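Local coordinates for protein plasmodium falciparum gamete antigen 27/25 (Plasmodium falciparum, PDB 1N81) that is of unknown molecular function but is essential for sexual development of the malaria parasite, and may be able to dimerise, at residues I21-C26 and D104-E109; Q110-E115 and R140-T145; V78-D83 and A163-Q168. All blocks are in the same frame, centred on the assembly; numbering follows the deposited sequence.

Interaction 1 (I21-C26 and D104-E109); sequences IEFHAC and DYLWVE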
loop_
_atom_site.group_PDB
_atom_site.type_symbol
_atom_site.label_atom_id
_atom_site.label_comp_id
_atom_site.label_asym_id
_atom_site.label_seq_id
_atom_site.Cartn_x
_atom_site.Cartn_y
_atom_site.Cartn_z
ATOM N N ILE A 21 -6.869 -3.379 -3.414
ATOM C CA ILE A 21 -6.327 -4.520 -4.116
ATOM C C ILE A 21 -4.994 -5.040 -3.531
ATOM O O ILE A 21 -4.858 -6.233 -3.220
ATOM C CB ILE A 21 -6.122 -4.174 -5.599
ATOM C CG1 ILE A 21 -7.493 -4.140 -6.302
ATOM C CG2 ILE A 21 -5.187 -5.179 -6.254
ATOM C CD1 ILE A 21 -7.478 -3.400 -7.614
ATOM N N GLU A 22 -4.038 -4.131 -3.381
ATOM C CA GLU A 22 -2.705 -4.434 -2.855
ATOM C C GLU A 22 -2.741 -4.910 -1.408
ATOM O O GLU A 22 -2.127 -5.911 -1.054
ATOM C CB GLU A 22 -1.818 -3.174 -2.916
ATOM C CG GLU A 22 -0.491 -3.305 -2.133
ATOM C CD GLU A 22 0.621 -2.360 -2.615
ATOM O OE1 GLU A 22 1.699 -2.320 -1.971
ATOM O OE2 GLU A 22 0.431 -1.670 -3.635
ATOM N N PHE A 23 -3.472 -4.196 -0.565
ATOM C CA PHE A 23 -3.481 -4.584 0.828
ATOM C C PHE A 23 -4.296 -5.837 1.144
ATOM O O PHE A 23 -3.915 -6.581 2.032
ATOM C CB PHE A 23 -3.876 -3.375 1.706
ATOM C CG PHE A 23 -2.777 -2.338 1.823
ATOM C CD1 PHE A 23 -2.718 -1.252 0.944
ATOM C CD2 PHE A 23 -1.744 -2.502 2.744
ATOM C CE1 PHE A 23 -1.647 -0.339 0.972
ATOM C CE2 PHE A 23 -0.642 -1.584 2.790
ATOM C CZ PHE A 23 -0.602 -0.496 1.894
ATOM N N HIS A 24 -5.400 -6.088 0.434
ATOM C CA HIS A 24 -6.149 -7.323 0.699
ATOM C C HIS A 24 -5.378 -8.481 0.112
ATOM O O HIS A 24 -5.339 -9.579 0.683
ATOM C CB HIS A 24 -7.562 -7.275 0.106
ATOM C CG HIS A 24 -8.523 -6.482 0.934
ATOM N ND1 HIS A 24 -9.307 -7.055 1.916
ATOM C CD2 HIS A 24 -8.769 -5.148 0.992
ATOM C CE1 HIS A 24 -9.987 -6.110 2.541
ATOM N NE2 HIS A 24 -9.680 -4.941 2.002
ATOM N N ALA A 25 -4.722 -8.246 -1.019
ATOM C CA ALA A 25 -3.933 -9.332 -1.591
ATOM C C ALA A 25 -2.808 -9.667 -0.586
ATOM O O ALA A 25 -2.447 -10.834 -0.396
ATOM C CB ALA A 25 -3.328 -8.923 -2.965
ATOM N N CYS A 26 -2.266 -8.641 0.063
ATOM C CA CYS A 26 -1.192 -8.848 1.029
ATOM C C CYS A 26 -1.738 -9.621 2.256
ATOM O O CYS A 26 -1.142 -10.603 2.689
ATOM C CB CYS A 26 -0.583 -7.496 1.456
ATOM S SG CYS A 26 0.963 -7.674 2.426
ATOM N N ASP A 104 -3.461 -4.806 11.275
ATOM C CA ASP A 104 -3.471 -3.419 11.754
ATOM C C ASP A 104 -2.298 -2.627 11.167
ATOM O O ASP A 104 -2.408 -1.422 10.904
ATOM C CB ASP A 104 -3.425 -3.345 13.291
ATOM C CG ASP A 104 -4.702 -3.877 13.949
ATOM O OD1 ASP A 104 -5.802 -3.700 13.381
ATOM O OD2 ASP A 104 -4.602 -4.463 15.050
ATOM N N TYR A 105 -1.174 -3.303 10.973
ATOM C CA TYR A 105 -0.020 -2.647 10.373
ATOM C C TYR A 105 -0.389 -2.283 8.920
ATOM O O TYR A 105 -0.015 -1.216 8.419
ATOM C CB TYR A 105 1.179 -3.596 10.354
ATOM C CG TYR A 105 1.868 -3.799 11.683
ATOM C CD1 TYR A 105 1.149 -4.134 12.839
ATOM C CD2 TYR A 105 3.246 -3.741 11.763
ATOM C CE1 TYR A 105 1.804 -4.414 14.027
ATOM C CE2 TYR A 105 3.913 -4.017 12.937
ATOM C CZ TYR A 105 3.195 -4.352 14.065
ATOM O OH TYR A 105 3.888 -4.607 15.217
ATOM N N LEU A 106 -1.124 -3.178 8.253
ATOM C CA LEU A 106 -1.522 -2.963 6.872
ATOM C C LEU A 106 -2.449 -1.766 6.829
ATOM O O LEU A 106 -2.343 -0.907 5.959
ATOM C CB LEU A 106 -2.237 -4.212 6.303
ATOM C CG LEU A 106 -1.356 -5.472 6.106
ATOM C CD1 LEU A 106 -2.177 -6.603 5.514
ATOM C CD2 LEU A 106 -0.154 -5.174 5.197
ATOM N N TRP A 107 -3.355 -1.716 7.794
ATOM C CA TRP A 107 -4.334 -0.641 7.901
ATOM C C TRP A 107 -3.632 0.701 8.026
ATOM O O TRP A 107 -3.995 1.671 7.350
ATOM C CB TRP A 107 -5.206 -0.870 9.139
ATOM C CG TRP A 107 -6.369 0.028 9.296
ATOM C CD1 TRP A 107 -7.655 -0.232 8.911
ATOM C CD2 TRP A 107 -6.384 1.354 9.889
ATOM N NE1 TRP A 107 -8.468 0.839 9.225
ATOM C CE2 TRP A 107 -7.722 1.816 9.824
ATOM C CE3 TRP A 107 -5.410 2.172 10.466
ATOM C CZ2 TRP A 107 -8.099 3.087 10.303
ATOM C CZ3 TRP A 107 -5.780 3.428 10.943
ATOM C CH2 TRP A 107 -7.119 3.874 10.862
ATOM N N VAL A 108 -2.639 0.747 8.908
ATOM C CA VAL A 108 -1.897 1.962 9.146
ATOM C C VAL A 108 -1.243 2.475 7.863
ATOM O O VAL A 108 -1.383 3.640 7.510
ATOM C CB VAL A 108 -0.836 1.736 10.226
ATOM C CG1 VAL A 108 0.192 2.916 10.219
ATOM C CG2 VAL A 108 -1.555 1.611 11.626
ATOM N N GLU A 109 -0.561 1.587 7.159
ATOM C CA GLU A 109 0.111 1.955 5.927
ATOM C C GLU A 109 -0.924 2.420 4.890
ATOM O O GLU A 109 -0.739 3.467 4.243
ATOM C CB GLU A 109 0.935 0.767 5.392
ATOM C CG GLU A 109 1.793 1.125 4.174
ATOM C CD GLU A 109 2.675 -0.018 3.691
ATOM O OE1 GLU A 109 3.280 0.136 2.614
ATOM O OE2 GLU A 109 2.777 -1.067 4.368
#

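Interaction 2 (Q110-E115 and R140-T145); sequences QRVIEE and RMLFDT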
loop_
_atom_site.group_PDB
_atom_site.type_symbol
_atom_site.label_atom_id
_atom_site.label_comp_id
_atom_site.label_asym_id
_atom_site.label_seq_id
_atom_site.Cartn_x
_atom_site.Cartn_y
_atom_site.Cartn_z
ATOM N N GLN A 110 -2.025 1.685 4.755
ATOM C CA GLN A 110 -3.028 2.082 3.766
ATOM C C GLN A 110 -3.640 3.457 4.103
ATOM O O GLN A 110 -3.806 4.328 3.225
ATOM C CB GLN A 110 -4.108 1.005 3.606
ATOM C CG GLN A 110 -5.084 1.353 2.505
ATOM C CD GLN A 110 -6.040 0.239 2.171
ATOM O OE1 GLN A 110 -6.156 -0.735 2.899
ATOM N NE2 GLN A 110 -6.736 0.384 1.057
ATOM N N ARG A 111 -3.922 3.680 5.382
ATOM C CA ARG A 111 -4.429 4.978 5.801
ATOM C C ARG A 111 -3.431 6.147 5.556
ATOM O O ARG A 111 -3.836 7.250 5.182
ATOM C CB ARG A 111 -4.750 4.959 7.282
ATOM C CG ARG A 111 -5.208 6.272 7.811
ATOM C CD ARG A 111 -6.512 6.732 7.153
ATOM N NE ARG A 111 -7.253 7.635 8.035
ATOM C CZ ARG A 111 -8.347 7.299 8.725
ATOM N NH1 ARG A 111 -8.844 6.076 8.634
ATOM N NH2 ARG A 111 -8.945 8.194 9.503
ATOM N N VAL A 112 -2.145 5.935 5.805
ATOM C CA VAL A 112 -1.204 7.027 5.584
ATOM C C VAL A 112 -1.153 7.332 4.077
ATOM O O VAL A 112 -1.190 8.509 3.684
ATOM C CB VAL A 112 0.186 6.717 6.144
ATOM C CG1 VAL A 112 1.183 7.792 5.710
ATOM C CG2 VAL A 112 0.112 6.701 7.656
ATOM N N ILE A 113 -1.141 6.279 3.250
ATOM C CA ILE A 113 -1.159 6.443 1.787
ATOM C C ILE A 113 -2.333 7.339 1.386
ATOM O O ILE A 113 -2.156 8.329 0.665
ATOM C CB ILE A 113 -1.305 5.082 1.028
ATOM C CG1 ILE A 113 0.012 4.308 1.108
ATOM C CG2 ILE A 113 -1.691 5.323 -0.422
ATOM C CD1 ILE A 113 -0.028 2.921 0.485
ATOM N N GLU A 114 -3.532 7.021 1.882
ATOM C CA GLU A 114 -4.700 7.822 1.526
ATOM C C GLU A 114 -4.613 9.270 1.942
ATOM O O GLU A 114 -4.879 10.168 1.146
ATOM C CB GLU A 114 -5.982 7.190 2.069
ATOM C CG GLU A 114 -6.247 5.908 1.341
ATOM C CD GLU A 114 -7.551 5.272 1.742
ATOM O OE1 GLU A 114 -8.148 5.670 2.757
ATOM O OE2 GLU A 114 -7.962 4.351 1.031
ATOM N N GLU A 115 -4.220 9.496 3.175
ATOM C CA GLU A 115 -4.103 10.836 3.726
ATOM C C GLU A 115 -3.093 11.657 2.893
ATOM O O GLU A 115 -3.331 12.817 2.525
ATOM C CB GLU A 115 -3.616 10.692 5.162
ATOM C CG GLU A 115 -3.799 11.871 6.047
ATOM C CD GLU A 115 -5.236 12.083 6.420
ATOM O OE1 GLU A 115 -6.011 11.084 6.507
ATOM O OE2 GLU A 115 -5.565 13.265 6.634
ATOM N N ARG A 140 5.934 10.665 8.666
ATOM C CA ARG A 140 6.239 10.302 10.041
ATOM C C ARG A 140 5.129 10.773 10.969
ATOM O O ARG A 140 4.716 10.042 11.855
ATOM C CB ARG A 140 7.568 10.913 10.492
ATOM C CG ARG A 140 7.987 10.526 11.943
ATOM C CD ARG A 140 8.266 9.020 12.111
ATOM N NE ARG A 140 7.221 8.358 12.893
ATOM C CZ ARG A 140 7.242 7.075 13.251
ATOM N NH1 ARG A 140 8.259 6.293 12.911
ATOM N NH2 ARG A 140 6.223 6.560 13.933
ATOM N N MET A 141 4.645 11.994 10.763
ATOM C CA MET A 141 3.574 12.503 11.605
ATOM C C MET A 141 2.278 11.759 11.391
ATOM O O MET A 141 1.598 11.411 12.362
ATOM C CB MET A 141 3.389 14.009 11.392
ATOM C CG MET A 141 4.493 14.806 12.065
ATOM S SD MET A 141 4.209 16.584 11.987
ATOM C CE MET A 141 4.952 16.929 10.477
ATOM N N LEU A 142 1.903 11.512 10.140
ATOM C CA LEU A 142 0.682 10.747 9.920
ATOM C C LEU A 142 0.813 9.346 10.558
ATOM O O LEU A 142 -0.165 8.820 11.127
ATOM C CB LEU A 142 0.355 10.643 8.429
ATOM C CG LEU A 142 -0.111 11.943 7.758
ATOM C CD1 LEU A 142 -0.158 11.734 6.247
ATOM C CD2 LEU A 142 -1.505 12.360 8.272
ATOM N N PHE A 143 2.018 8.768 10.500
ATOM C CA PHE A 143 2.286 7.455 11.087
ATOM C C PHE A 143 2.113 7.461 12.608
ATOM O O PHE A 143 1.567 6.512 13.182
ATOM C CB PHE A 143 3.715 6.964 10.776
ATOM C CG PHE A 143 3.754 5.671 10.013
ATOM C CD1 PHE A 143 3.703 5.671 8.614
ATOM C CD2 PHE A 143 3.813 4.452 10.685
ATOM C CE1 PHE A 143 3.703 4.470 7.915
ATOM C CE2 PHE A 143 3.822 3.240 9.983
ATOM C CZ PHE A 143 3.766 3.255 8.604
ATOM N N ASP A 144 2.619 8.494 13.273
ATOM C CA ASP A 144 2.460 8.579 14.725
ATOM C C ASP A 144 0.993 8.537 15.111
ATOM O O ASP A 144 0.594 7.858 16.063
ATOM C CB ASP A 144 3.072 9.864 15.259
ATOM C CG ASP A 144 4.568 9.862 15.128
ATOM O OD1 ASP A 144 5.118 8.758 14.932
ATOM O OD2 ASP A 144 5.190 10.940 15.220
ATOM N N THR A 145 0.180 9.259 14.359
ATOM C CA THR A 145 -1.243 9.307 14.650
ATOM C C THR A 145 -1.967 7.981 14.456
ATOM O O THR A 145 -2.738 7.543 15.320
ATOM C CB THR A 145 -1.941 10.387 13.800
ATOM O OG1 THR A 145 -1.279 11.635 14.015
ATOM C CG2 THR A 145 -3.384 10.547 14.238
#

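Interaction 3 (V78-D83 and A163-Q168); sequences VNRISD and AARISQ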
loop_
_atom_site.group_PDB
_atom_site.type_symbol
_atom_site.label_atom_id
_atom_site.label_comp_id
_atom_site.label_asym_id
_atom_site.label_seq_id
_atom_site.Cartn_x
_atom_site.Cartn_y
_atom_site.Cartn_z
ATOM N N VAL A 78 3.496 -6.264 -6.504
ATOM C CA VAL A 78 4.045 -7.566 -6.117
ATOM C C VAL A 78 5.313 -7.375 -5.276
ATOM O O VAL A 78 5.480 -8.026 -4.234
ATOM C CB VAL A 78 4.391 -8.435 -7.343
ATOM C CG1 VAL A 78 5.079 -9.739 -6.877
ATOM C CG2 VAL A 78 3.114 -8.768 -8.120
ATOM N N ASN A 79 6.195 -6.483 -5.725
ATOM C CA ASN A 79 7.420 -6.228 -4.973
ATOM C C ASN A 79 7.109 -5.765 -3.560
ATOM O O ASN A 79 7.639 -6.315 -2.592
ATOM C CB ASN A 79 8.293 -5.154 -5.641
ATOM C CG ASN A 79 8.891 -5.614 -6.949
ATOM O OD1 ASN A 79 9.107 -6.797 -7.146
ATOM N ND2 ASN A 79 9.178 -4.675 -7.845
ATOM N N ARG A 80 6.251 -4.753 -3.445
ATOM C CA ARG A 80 5.905 -4.212 -2.126
ATOM C C ARG A 80 5.302 -5.292 -1.235
ATOM O O ARG A 80 5.597 -5.362 -0.044
ATOM C CB ARG A 80 4.937 -3.016 -2.250
ATOM C CG ARG A 80 5.635 -1.681 -2.649
ATOM C CD ARG A 80 4.650 -0.520 -2.493
ATOM N NE ARG A 80 3.478 -0.681 -3.360
ATOM C CZ ARG A 80 3.413 -0.240 -4.609
ATOM N NH1 ARG A 80 4.463 0.393 -5.127
ATOM N NH2 ARG A 80 2.296 -0.401 -5.324
ATOM N N ILE A 81 4.466 -6.145 -1.811
ATOM C CA ILE A 81 3.847 -7.191 -1.017
ATOM C C ILE A 81 4.932 -8.149 -0.492
ATOM O O ILE A 81 4.987 -8.443 0.704
ATOM C CB ILE A 81 2.786 -7.966 -1.846
ATOM C CG1 ILE A 81 1.501 -7.117 -2.009
ATOM C CG2 ILE A 81 2.478 -9.284 -1.166
ATOM C CD1 ILE A 81 0.413 -7.760 -2.981
ATOM N N SER A 82 5.802 -8.622 -1.380
ATOM C CA SER A 82 6.857 -9.528 -0.944
ATOM C C SER A 82 7.696 -8.843 0.139
ATOM O O SER A 82 8.047 -9.463 1.137
ATOM C CB SER A 82 7.747 -9.949 -2.118
ATOM O OG SER A 82 8.662 -10.935 -1.666
ATOM N N ASP A 83 8.002 -7.562 -0.030
ATOM C CA ASP A 83 8.786 -6.912 1.007
ATOM C C ASP A 83 8.073 -6.881 2.354
ATOM O O ASP A 83 8.712 -7.001 3.395
ATOM C CB ASP A 83 9.198 -5.507 0.572
ATOM C CG ASP A 83 10.212 -5.536 -0.579
ATOM O OD1 ASP A 83 10.782 -6.625 -0.849
ATOM O OD2 ASP A 83 10.446 -4.482 -1.206
ATOM N N ALA A 163 7.757 3.817 4.943
ATOM C CA ALA A 163 7.739 5.171 4.387
ATOM C C ALA A 163 8.199 5.130 2.931
ATOM O O ALA A 163 7.673 5.851 2.093
ATOM C CB ALA A 163 8.638 6.108 5.218
ATOM N N ALA A 164 9.182 4.282 2.631
ATOM C CA ALA A 164 9.673 4.159 1.260
ATOM C C ALA A 164 8.576 3.578 0.345
ATOM O O ALA A 164 8.393 4.032 -0.780
ATOM C CB ALA A 164 10.925 3.273 1.225
ATOM N N ARG A 165 7.837 2.587 0.832
ATOM C CA ARG A 165 6.773 1.988 0.032
ATOM C C ARG A 165 5.685 2.988 -0.277
ATOM O O ARG A 165 5.137 3.027 -1.377
ATOM C CB ARG A 165 6.118 0.844 0.779
ATOM C CG ARG A 165 6.873 -0.484 0.700
ATOM C CD ARG A 165 6.064 -1.534 1.468
ATOM N NE ARG A 165 6.939 -2.037 2.481
ATOM C CZ ARG A 165 6.668 -2.057 3.763
ATOM N NH1 ARG A 165 5.519 -1.606 4.233
ATOM N NH2 ARG A 165 7.569 -2.541 4.572
ATOM N N ILE A 166 5.360 3.774 0.732
ATOM C CA ILE A 166 4.317 4.769 0.635
ATOM C C ILE A 166 4.645 5.771 -0.490
ATOM O O ILE A 166 3.806 6.048 -1.372
ATOM C CB ILE A 166 4.206 5.454 1.991
ATOM C CG1 ILE A 166 3.477 4.506 2.950
ATOM C CG2 ILE A 166 3.526 6.834 1.874
ATOM C CD1 ILE A 166 3.419 5.053 4.377
ATOM N N SER A 167 5.862 6.295 -0.460
ATOM C CA SER A 167 6.281 7.251 -1.483
ATOM C C SER A 167 6.245 6.536 -2.836
ATOM O O SER A 167 5.726 7.081 -3.818
ATOM C CB SER A 167 7.684 7.796 -1.183
ATOM O OG SER A 167 7.644 8.674 -0.076
ATOM N N GLN A 168 6.732 5.296 -2.872
ATOM C CA GLN A 168 6.722 4.535 -4.119
ATOM C C GLN A 168 5.323 4.308 -4.625
ATOM O O GLN A 168 5.050 4.475 -5.815
ATOM C CB GLN A 168 7.383 3.164 -3.973
ATOM C CG GLN A 168 7.436 2.462 -5.320
ATOM C CD GLN A 168 7.988 1.085 -5.240
ATOM O OE1 GLN A 168 7.316 0.157 -4.798
ATOM N NE2 GLN A 168 9.242 0.934 -5.648
#

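Interaction 1 (I21-C26 and D104-E109)
The ring of Phe-23 is met largely at its rim by the helix of 104-109, with CD2 of Leu-106 and the carboxylate carbon of Glu-109 lying there close to the ring plane. One ring face is brushed from its own helix by Glu-22, whose CG lies 4.3 Å above the plane and is offset toward the rim. Around the CZ end of Phe-23 the Glu-109 chain passes at about a right angle, its CG 3.7 Å from CZ. The carboxylate and ring planes are 81° apart. Glu-109 CG stands anti to the backbone N (chi1 -174°) and the chain beyond is extended, which carries the carboxylate past the ring to Arg-84 and Arg-165 of two other helices. Glu-22 shares Arg-84, a common partner that probably offsets the closeness of Glu-22 OE1 and Glu-109 OE1, 5.4 Å apart. Next to it along the rim, at CD2, Leu-106 slides past Phe-23 in the opposite direction: its CD2 touches Phe-23 CD2 at 4.0 Å and Cys-26 SG at 3.9 Å. The Leu-106 carbonyl O also comes obliquely to Phe-23 CD2, at 3.6 Å. No hydrogen bond joins the two segments. Their axes come within 10.5 Å and run at 169°, so helices 13-35 and 96-122 pack here as a nearly antiparallel pair, an apolar seam edged by buried charge within an all-helical fold.

Interaction 2 (Q110-E115 and R140-T145)
Within 140-145, Leu-142 meets Val-112 and Glu-115, and Phe-143 meets Val-112. The segment begins with Arg-140, which points away from the other helix and grips Asp-144, one turn on, side-on: NE and NH2 both bond OD1, NH2 at 2.7 Å. NH2 meets that oxygen nearly along its C-O axis, whereas NE comes from above the carboxylate plane. Glu-147 is a second acidic partner of Arg-140, and Tyr-159 receives its cation as a cation-pi contact. Leu-142 follows, directed at the neighbour. Its CB rests against both methyl branches of Val-112, at 4.0 Å from CG1 and from CG2, and both delta carbons lie against Glu-115 CG from one side. CD1 lies 3.6 Å from Glu-115 CG; the still shorter approach of CD2 to that atom is tighter than carbon packing normally allows and is doubtful in detail. Glu-115 bends at chi2 (72°), turning its carboxylate off this apolar spot so that OE1 can bond the hydroxyl of Tyr-146, further along helix 136-150. Phe-143 starts off alongside the interface, but its end swings inward: at chi1 -120°, away from a staggered position, CD1 comes 3.9 Å from Val-112 CG2, obliquely to the ring. Phe-154 and Tyr-159, edge-to-face, and Ala-162 and Ile-166 of helix 156-173 also touch this ring. No hydrogen bond crosses between the two segments. The axes approach to 9.6 Å and cross at 134°, an inclined helix pair whose apolar contacts fasten helix 136-150 onto the long helix 96-122 of this helical fold.

Interaction 3 (V78-D83 and A163-Q168)
Arg-80 and Arg-165 both hold CG anti to the carbonyl carbon (chi1 -79° and -82°), and the two aliphatic chains slide past each other in opposite directions where helices 71-89 and 156-173 pack inside the all-helical fold. The methylenes touch with Arg-80 CG 3.8 Å from Arg-165 CG, and Arg-165 CB lies equally close to Arg-80 CD. Both chains bend at chi3, and the charged ends lie apart: Arg-80 NE and Arg-165 NE stand 6.9 Å from each other, and the guanidinium planes are turned well away from parallel. Each cation pairs with an acid of an adjoining helix, Arg-80 NE with Glu-22 and Arg-165 NH1 with Glu-109, acids that Arg-84 shares. Both arginines are buried, so these carboxylates probably offset the cost of enclosing the charge; a long, weak ion pair from Arg-80 NH1 to Asp-172 adds a further acidic neighbour. From the other helix, Gln-168 reaches across with an extended chain, crossing Arg-80 obliquely. Its CG and CD both lie 3.6 Å from Arg-80 NH1, and its OE1 also comes 3.3 Å from Arg-80 CG. The cross-segment hydrogen bond is bent: Arg-80 NH1 donates to Gln-168 OE1 at 2.9 Å, with an N-H...O angle of 136° and the donor tilted out of the carbonyl plane.

Interactions 1 and 2 occupy successive turns of helix 96-122, their centres about 13 Å apart, so this long helix holds helix 13-35 and helix 136-150 at once. They meet, among other places, where Phe-23 CE1 packs on Ile-113 CD1 at 3.7 Å. Interaction 3, centred about 11 Å from interaction 1, is tied to it by two salt bridges: Glu-22 OE1 to Arg-80 NE and Glu-109 OE2 to Arg-165 NH1, both 2.8 Å. Its junction with interaction 2, centres about 15 Å apart, is apolar instead: Ile-166 CD1 sits 3.6 Å from Phe-143 CE1 and also packs on Val-112. Together the contacts bring five helices around one partly charged, partly apolar interior.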